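PDB 5B6T: glycosyl hydrolase family 62 protein from Coprinopsis cinerea, which hydrolyses alpha-L-arabinofuranosyl side groups, probably those of arabinoxylan, as an alpha-L-arabinofuranosidase of glycoside hydrolase family 62. Local coordinates for residues Leu13-Ile26 / Trp60-Gln73. Numbering follows the deposited sequence. Where two conformers were deposited one is given.
Sequences LIGPKSDSRRIQGI and WAQAGSASFYYLDQ
Leu13 sets CD1 4.2 Å from CE3 of Trp60, the two side chains crossing at about a right angle. Ile14 divides its branches: CG1 packs on CB of Ala63, while CG2, anti to the backbone N, reaches the edge of the Phe68 ring. Lys17 lies over one face of that ring, CG 3.8 Å from its centroid in a CH-pi contact; its chain bends at chi2 (-65°) and runs on across the ring, delivering NZ to O of Ala66 (2.8 Å), above the carbonyl plane. Asp19 takes the Tyr70 hydroxyl on the syn lone pair of OD2 (2.6 Å), while its OD1 closes an Asx turn by accepting from N of Arg21. Arg21, extended from CG to NE, runs over Tyr70 opposite in direction to that side chain, guanidinium flat on the ring (planes 7° apart), and grips Asp72 end-on, NH1 to OD2 at 2.7 Å and NH2 to OD1 at 3.0 Å. A leucine here would probably leave the Asp72 carboxylate without its cationic mate and one face of Tyr70 without its stacked guanidinium. Ile26 brings CD1 to CE2 of Phe68 (3.8 Å). Strands 25-34 and 68-70 are the outermost of one four-stranded antiparallel blade of the family 62 five-bladed beta-propeller.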
ATOM      1  N   LEU A  13       9.930   3.589  13.089  1.00  9.83           N
ATOM      2  CA  LEU A  13      11.123   2.854  12.709  1.00 10.32           C
ATOM      3  C   LEU A  13      11.896   3.570  11.612  1.00  9.84           C
ATOM      4  O   LEU A  13      13.139   3.560  11.614  1.00 11.42           O
ATOM      5  CB  LEU A  13      10.790   1.446  12.238  1.00 10.70           C
ATOM      6  CG  LEU A  13      10.103   0.536  13.275  1.00 11.03           C
ATOM      7  CD1 LEU A  13       9.710  -0.779  12.644  1.00 11.50           C
ATOM      8  CD2 LEU A  13      10.931   0.322  14.534  1.00 11.49           C
ATOM      9  N   ILE A  14      11.168   4.130  10.646  1.00  8.82           N
ATOM     10  CA  ILE A  14      11.806   4.762   9.480  1.00  9.23           C
ATOM     11  C   ILE A  14      11.215   6.161   9.262  1.00  9.00           C
ATOM     12  O   ILE A  14      10.026   6.335   9.122  1.00  8.74           O
ATOM     13  CB  ILE A  14      11.615   3.950   8.188  1.00  9.41           C
ATOM     14  CG1 ILE A  14      12.293   2.584   8.292  1.00  9.47           C
ATOM     15  CG2 ILE A  14      12.174   4.705   6.982  1.00  9.96           C
ATOM     16  CD1 ILE A  14      11.860   1.602   7.218  1.00  9.55           C
ATOM     17  N   GLY A  15      12.100   7.164   9.246  1.00  9.38           N
ATOM     18  CA  GLY A  15      11.737   8.497   8.852  1.00  9.02           C
ATOM     19  C   GLY A  15      12.746   9.059   7.863  1.00  9.03           C
ATOM     20  O   GLY A  15      13.688   8.373   7.454  1.00  9.24           O
ATOM     21  N   PRO A  16      12.538  10.320   7.468  1.00  9.44           N
ATOM     22  CA  PRO A  16      13.373  10.948   6.465  1.00  9.69           C
ATOM     23  C   PRO A  16      14.819  11.083   6.921  1.00 10.09           C
ATOM     24  O   PRO A  16      15.091  11.216   8.100  1.00 10.03           O
ATOM     25  CB  PRO A  16      12.769  12.346   6.319  1.00 10.08           C
ATOM     26  CG  PRO A  16      11.391  12.248   6.795  1.00 10.15           C
ATOM     27  CD  PRO A  16      11.401  11.176   7.855  1.00  9.51           C
ATOM     28  N   LYS A  17      15.728  11.095   5.955  1.00  9.86           N
ATOM     29  CA  LYS A  17      17.120  11.427   6.235  1.00 10.50           C
ATOM     30  C   LYS A  17      17.257  12.928   6.398  1.00 10.27           C
ATOM     31  O   LYS A  17      16.405  13.697   5.963  1.00  9.98           O
ATOM     32  CB  LYS A  17      18.016  10.966   5.094  1.00 11.01           C
ATOM     33  CG  LYS A  17      18.004   9.458   4.902  1.00 12.31           C
ATOM     34  CD  LYS A  17      18.593   8.728   6.104  1.00 13.88           C
ATOM     35  CE  LYS A  17      18.641   7.227   5.837  1.00 15.01           C
ATOM     36  NZ  LYS A  17      18.936   6.465   7.061  1.00 16.74           N
ATOM     37  N   SER A  18      18.319  13.336   7.094  1.00 10.49           N
ATOM     38  CA  SER A  18      18.678  14.738   7.187  0.50 11.09           C
ATOM     39  C   SER A  18      19.670  15.057   6.088  1.00 11.69           C
ATOM     40  O   SER A  18      20.865  15.003   6.295  1.00 15.32           O
ATOM     41  CB  SER A  18      19.301  15.051   8.534  0.50 10.91           C
ATOM     42  OG  SER A  18      19.481  16.443   8.638  0.50 11.07           O
ATOM     43  N   ASP A  19      19.157  15.320   4.909  1.00 10.92           N
ATOM     44  CA  ASP A  19      19.960  15.662   3.741  1.00 10.21           C
ATOM     45  C   ASP A  19      19.297  16.815   3.027  1.00  9.65           C
ATOM     46  O   ASP A  19      18.244  17.341   3.475  1.00 10.42           O
ATOM     47  CB  ASP A  19      20.175  14.426   2.860  1.00  9.85           C
ATOM     48  CG  ASP A  19      18.875  13.849   2.273  1.00  9.92           C
ATOM     49  OD1 ASP A  19      17.902  14.600   2.106  1.00  9.57           O
ATOM     50  OD2 ASP A  19      18.903  12.635   1.939  1.00 10.20           O
ATOM     51  N   SER A  20      19.913  17.279   1.930  1.00  9.94           N
ATOM     52  CA  SER A  20      19.413  18.495   1.288  1.00 10.13           C
ATOM     53  C   SER A  20      18.015  18.369   0.707  1.00  9.87           C
ATOM     54  O   SER A  20      17.380  19.372   0.436  1.00 10.66           O
ATOM     55  CB  SER A  20      20.369  19.009   0.222  1.00 10.41           C
ATOM     56  OG  SER A  20      20.609  18.052  -0.775  1.00 11.91           O
ATOM     57  N   ARG A  21      17.531  17.135   0.527  1.00  9.33           N
ATOM     58  CA  ARG A  21      16.179  16.938  -0.002  1.00  9.56           C
ATOM     59  C   ARG A  21      15.115  17.390   0.990  1.00  9.49           C
ATOM     60  O   ARG A  21      14.014  17.724   0.587  1.00  9.54           O
ATOM     61  CB  ARG A  21      15.948  15.473  -0.434  1.00  9.63           C
ATOM     62  CG  ARG A  21      16.833  15.063  -1.605  1.00 10.34           C
ATOM     63  CD  ARG A  21      16.649  13.606  -1.983  1.00 10.53           C
ATOM     64  NE  ARG A  21      17.476  13.288  -3.135  1.00 10.57           N
ATOM     65  CZ  ARG A  21      17.032  12.746  -4.271  1.00 10.60           C
ATOM     66  NH1 ARG A  21      15.757  12.418  -4.417  1.00 10.39           N
ATOM     67  NH2 ARG A  21      17.886  12.501  -5.254  1.00 10.67           N
ATOM     68  N   ARG A  22      15.456  17.458   2.279  1.00 10.27           N
ATOM     69  CA  ARG A  22      14.518  17.955   3.309  1.00 11.29           C
ATOM     70  C   ARG A  22      13.147  17.304   3.155  1.00 10.49           C
ATOM     71  O   ARG A  22      12.125  17.969   3.176  1.00 11.80           O
ATOM     72  CB  ARG A  22      14.329  19.477   3.261  1.00 12.32           C
ATOM     73  CG  ARG A  22      15.591  20.306   3.301  1.00 14.31           C
ATOM     74  CD  ARG A  22      16.345  20.103   4.556  1.00 15.88           C
ATOM     75  NE  ARG A  22      17.573  20.909   4.593  1.00 17.96           N
ATOM     76  CZ  ARG A  22      18.696  20.524   5.187  1.00 19.46           C
ATOM     77  NH1 ARG A  22      18.779  19.321   5.763  1.00 19.14           N
ATOM     78  NH2 ARG A  22      19.751  21.331   5.176  1.00 19.54           N
ATOM     79  N   ILE A  23      13.154  15.989   2.948  1.00 10.72           N
ATOM     80  CA  ILE A  23      11.925  15.209   2.868  1.00 10.71           C
ATOM     81  C   ILE A  23      11.202  15.325   4.230  1.00 10.22           C
ATOM     82  O   ILE A  23      11.814  15.243   5.288  1.00  9.31           O
ATOM     83  CB  ILE A  23      12.234  13.729   2.496  1.00 11.19           C
ATOM     84  CG1 ILE A  23      12.900  13.614   1.109  1.00 12.14           C
ATOM     85  CG2 ILE A  23      10.969  12.872   2.570  1.00 10.74           C
ATOM     86  CD1 ILE A  23      12.244  14.387  -0.006  1.00 12.74           C
ATOM     87  N   GLN A  24       9.899  15.552   4.196  1.00  9.78           N
ATOM     88  CA  GLN A  24       9.113  15.747   5.406  1.00 10.71           C
ATOM     89  C   GLN A  24       8.434  14.456   5.900  1.00  9.93           C
ATOM     90  O   GLN A  24       8.378  14.221   7.103  1.00 10.15           O
ATOM     91  CB  GLN A  24       8.105  16.880   5.190  1.00 11.73           C
ATOM     92  CG  GLN A  24       8.863  18.222   5.027  1.00 13.05           C
ATOM     93  CD  GLN A  24       8.048  19.445   4.570  1.00 15.88           C
ATOM     94  OE1 GLN A  24       8.191  20.539   5.152  1.00 19.81           O
ATOM     95  NE2 GLN A  24       7.254  19.305   3.530  1.00 16.46           N
ATOM     96  N   GLY A  25       7.963  13.612   4.981  1.00  9.12           N
ATOM     97  CA  GLY A  25       7.312  12.364   5.342  1.00  8.92           C
ATOM     98  C   GLY A  25       7.862  11.197   4.520  1.00  8.23           C
ATOM     99  O   GLY A  25       8.217  11.359   3.348  1.00  8.50           O
ATOM    100  N   ILE A  26       7.919  10.017   5.135  1.00  8.07           N
ATOM    101  CA  ILE A  26       8.177   8.747   4.423  1.00  8.03           C
ATOM    102  C   ILE A  26       6.880   7.977   4.529  1.00  7.69           C
ATOM    103  O   ILE A  26       6.344   7.828   5.616  1.00  7.89           O
ATOM    104  CB  ILE A  26       9.331   7.947   5.044  1.00  8.37           C
ATOM    105  CG1 ILE A  26      10.614   8.756   4.974  1.00  8.49           C
ATOM    106  CG2 ILE A  26       9.489   6.580   4.405  1.00  7.96           C
ATOM    107  CD1 ILE A  26      11.096   9.084   3.596  1.00  8.87           C
ATOM    108  N   TRP A  60      14.693  -5.670  11.648  1.00 14.64           N
ATOM    109  CA  TRP A  60      13.849  -4.498  11.900  1.00 14.84           C
ATOM    110  C   TRP A  60      14.527  -3.480  12.842  1.00 15.73           C
ATOM    111  O   TRP A  60      14.262  -2.286  12.763  1.00 17.97           O
ATOM    112  CB  TRP A  60      12.492  -4.914  12.469  1.00 13.55           C
ATOM    113  CG  TRP A  60      11.586  -5.604  11.497  1.00 12.64           C
ATOM    114  CD1 TRP A  60      11.213  -6.920  11.488  1.00 12.25           C
ATOM    115  CD2 TRP A  60      10.903  -4.996  10.397  1.00 11.59           C
ATOM    116  NE1 TRP A  60      10.343  -7.165  10.466  1.00 12.41           N
ATOM    117  CE2 TRP A  60      10.140  -6.001   9.773  1.00 11.65           C
ATOM    118  CE3 TRP A  60      10.837  -3.692   9.903  1.00 11.40           C
ATOM    119  CZ2 TRP A  60       9.354  -5.745   8.645  1.00 11.49           C
ATOM    120  CZ3 TRP A  60      10.067  -3.455   8.786  1.00 11.21           C
ATOM    121  CH2 TRP A  60       9.332  -4.467   8.180  1.00 10.89           C
ATOM    122  N   ALA A  61      15.409  -3.968  13.711  1.00 18.09           N
ATOM    123  CA  ALA A  61      16.234  -3.093  14.568  1.00 19.94           C
ATOM    124  C   ALA A  61      17.206  -2.207  13.787  1.00 20.17           C
ATOM    125  O   ALA A  61      17.744  -1.248  14.329  1.00 23.53           O
ATOM    126  CB  ALA A  61      17.012  -3.925  15.591  1.00 21.52           C
ATOM    127  N   GLN A  62      17.488  -2.555  12.549  1.00 19.25           N
ATOM    128  CA  GLN A  62      18.419  -1.765  11.756  1.00 19.57           C
ATOM    129  C   GLN A  62      17.682  -0.948  10.691  1.00 16.91           C
ATOM    130  O   GLN A  62      18.320  -0.321   9.846  1.00 17.46           O
ATOM    131  CB  GLN A  62      19.466  -2.666  11.090  1.00 23.59           C
ATOM    132  CG  GLN A  62      20.401  -3.398  12.056  1.00 26.66           C
ATOM    133  CD  GLN A  62      21.535  -4.116  11.327  1.00 30.02           C
ATOM    134  OE1 GLN A  62      21.461  -5.313  11.062  1.00 29.45           O
ATOM    135  NE2 GLN A  62      22.583  -3.365  10.969  1.00 32.72           N
ATOM    136  N   ALA A  63      16.348  -0.990  10.681  1.00 14.71           N
ATOM    137  CA  ALA A  63      15.600  -0.256   9.654  1.00 13.17           C
ATOM    138  C   ALA A  63      15.893   1.240   9.661  1.00 13.21           C
ATOM    139  O   ALA A  63      16.062   1.839   8.599  1.00 13.23           O
ATOM    140  CB  ALA A  63      14.109  -0.492   9.789  1.00 12.44           C
ATOM    141  N   GLY A  64      15.954   1.821  10.845  1.00 13.79           N
ATOM    142  CA  GLY A  64      16.184   3.273  10.959  1.00 14.47           C
ATOM    143  C   GLY A  64      17.528   3.738  10.436  1.00 14.20           C
ATOM    144  O   GLY A  64      17.646   4.872   9.961  1.00 14.75           O
ATOM    145  N   SER A  65      18.547   2.884  10.527  1.00 13.55           N
ATOM    146  CA  SER A  65      19.900   3.233  10.077  1.00 14.41           C
ATOM    147  C   SER A  65      20.199   2.835   8.626  1.00 13.54           C
ATOM    148  O   SER A  65      21.259   3.182   8.094  1.00 14.20           O
ATOM    149  CB  SER A  65      20.930   2.611  11.016  1.00 15.69           C
ATOM    150  OG  SER A  65      20.873   1.211  10.976  1.00 18.88           O
ATOM    151  N   ALA A  66      19.252   2.162   7.971  1.00 12.12           N
ATOM    152  CA  ALA A  66      19.433   1.730   6.605  1.00 11.78           C
ATOM    153  C   ALA A  66      19.569   2.941   5.672  1.00 11.51           C
ATOM    154  O   ALA A  66      18.851   3.905   5.844  1.00 11.56           O
ATOM    155  CB  ALA A  66      18.254   0.866   6.196  1.00 11.49           C
ATOM    156  N   SER A  67      20.481   2.878   4.709  1.00 12.57           N
ATOM    157  CA  SER A  67      20.621   3.908   3.697  1.00 12.86           C
ATOM    158  C   SER A  67      19.388   3.946   2.785  1.00 12.06           C
ATOM    159  O   SER A  67      18.668   2.954   2.628  1.00 12.03           O
ATOM    160  CB  SER A  67      21.854   3.639   2.830  1.00 13.68           C
ATOM    161  OG  SER A  67      21.808   2.335   2.277  1.00 16.99           O
ATOM    162  N   PHE A  68      19.155   5.114   2.231  1.00 11.60           N
ATOM    163  CA  PHE A  68      18.143   5.304   1.205  1.00 10.77           C
ATOM    164  C   PHE A  68      18.792   5.231  -0.164  1.00 10.49           C
ATOM    165  O   PHE A  68      19.875   5.789  -0.375  1.00 10.40           O
ATOM    166  CB  PHE A  68      17.525   6.681   1.361  1.00 10.90           C
ATOM    167  CG  PHE A  68      16.501   6.803   2.473  1.00 10.65           C
ATOM    168  CD1 PHE A  68      16.271   5.781   3.402  1.00 10.32           C
ATOM    169  CD2 PHE A  68      15.727   7.951   2.554  1.00 10.59           C
ATOM    170  CE1 PHE A  68      15.319   5.931   4.408  1.00 10.56           C
ATOM    171  CE2 PHE A  68      14.769   8.096   3.542  1.00 10.78           C
ATOM    172  CZ  PHE A  68      14.562   7.074   4.473  1.00 10.39           C
ATOM    173  N   TYR A  69      18.122   4.579  -1.109  1.00  9.34           N
ATOM    174  CA  TYR A  69      18.453   4.754  -2.532  1.00  9.04           C
ATOM    175  C   TYR A  69      17.296   5.515  -3.131  1.00  9.31           C
ATOM    176  O   TYR A  69      16.190   4.966  -3.308  1.00  9.49           O
ATOM    177  CB  TYR A  69      18.688   3.416  -3.288  1.00  9.36           C
ATOM    178  CG  TYR A  69      19.380   3.624  -4.609  1.00 10.02           C
ATOM    179  CD1 TYR A  69      18.700   4.115  -5.692  1.00 10.41           C
ATOM    180  CD2 TYR A  69      20.723   3.292  -4.772  1.00 10.63           C
ATOM    181  CE1 TYR A  69      19.358   4.323  -6.903  1.00 10.48           C
ATOM    182  CE2 TYR A  69      21.376   3.482  -5.976  1.00 11.03           C
ATOM    183  CZ  TYR A  69      20.682   3.998  -7.034  1.00 10.97           C
ATOM    184  OH  TYR A  69      21.325   4.236  -8.241  1.00 12.32           O
ATOM    185  N   TYR A  70      17.554   6.769  -3.503  1.00  8.36           N
ATOM    186  CA  TYR A  70      16.548   7.601  -4.140  1.00  8.70           C
ATOM    187  C   TYR A  70      16.353   7.166  -5.601  1.00  8.72           C
ATOM    188  O   TYR A  70      17.273   7.223  -6.410  1.00  8.04           O
ATOM    189  CB  TYR A  70      16.964   9.055  -4.049  1.00  8.78           C
ATOM    190  CG  TYR A  70      16.941   9.608  -2.635  1.00  8.96           C
ATOM    191  CD1 TYR A  70      15.742   9.799  -1.963  1.00  9.21           C
ATOM    192  CD2 TYR A  70      18.123   9.960  -1.977  1.00  9.16           C
ATOM    193  CE1 TYR A  70      15.707  10.292  -0.655  1.00  9.07           C
ATOM    194  CE2 TYR A  70      18.100  10.457  -0.689  1.00  9.28           C
ATOM    195  CZ  TYR A  70      16.887  10.639  -0.032  1.00  8.95           C
ATOM    196  OH  TYR A  70      16.822  11.181   1.248  1.00  9.20           O
ATOM    197  N   LEU A  71      15.141   6.707  -5.927  1.00  9.12           N
ATOM    198  CA  LEU A  71      14.930   6.041  -7.206  1.00  9.17           C
ATOM    199  C   LEU A  71      14.906   6.995  -8.389  1.00  9.48           C
ATOM    200  O   LEU A  71      14.929   6.541  -9.538  1.00  9.45           O
ATOM    201  CB  LEU A  71      13.686   5.148  -7.174  1.00  9.43           C
ATOM    202  CG  LEU A  71      13.810   3.957  -6.233  1.00  9.95           C
ATOM    203  CD1 LEU A  71      12.459   3.261  -6.133  1.00 10.77           C
ATOM    204  CD2 LEU A  71      14.891   2.979  -6.702  1.00  9.89           C
ATOM    205  N   ASP A  72      14.916   8.300  -8.125  1.00 10.19           N
ATOM    206  CA  ASP A  72      15.094   9.257  -9.222  1.00 11.33           C
ATOM    207  C   ASP A  72      16.482   9.182  -9.869  1.00 11.20           C
ATOM    208  O   ASP A  72      16.680   9.719 -10.959  1.00 12.24           O
ATOM    209  CB  ASP A  72      14.716  10.693  -8.791  1.00 12.44           C
ATOM    210  CG  ASP A  72      15.634  11.288  -7.701  1.00 15.01           C
ATOM    211  OD1 ASP A  72      16.759  10.864  -7.524  1.00 18.05           O
ATOM    212  OD2 ASP A  72      15.230  12.322  -7.108  1.00 18.92           O
ATOM    213  N   GLN A  73      17.416   8.481  -9.237  1.00 10.69           N
ATOM    214  CA  GLN A  73      18.723   8.192  -9.821  1.00 10.83           C
ATOM    215  C   GLN A  73      18.722   7.019 -10.826  1.00 10.73           C
ATOM    216  O   GLN A  73      19.703   6.818 -11.567  1.00 10.99           O
ATOM    217  CB  GLN A  73      19.779   7.962  -8.718  1.00 11.70           C
ATOM    218  CG  GLN A  73      19.957   9.154  -7.806  1.00 12.99           C
ATOM    219  CD  GLN A  73      20.298  10.420  -8.544  1.00 14.38           C
ATOM    220  OE1 GLN A  73      19.481  11.363  -8.624  1.00 18.86           O
ATOM    221  NE2 GLN A  73      21.476  10.456  -9.102  1.00 13.57           N
TER
HETATM  222  O   HOH W   1      15.782   6.537   7.918  1.00 16.79           O
HETATM  223  O   HOH W   2      14.893   6.896  10.338  1.00 17.02           O
HETATM  224  O   HOH W   3      14.934  11.461   3.246  1.00  8.22           O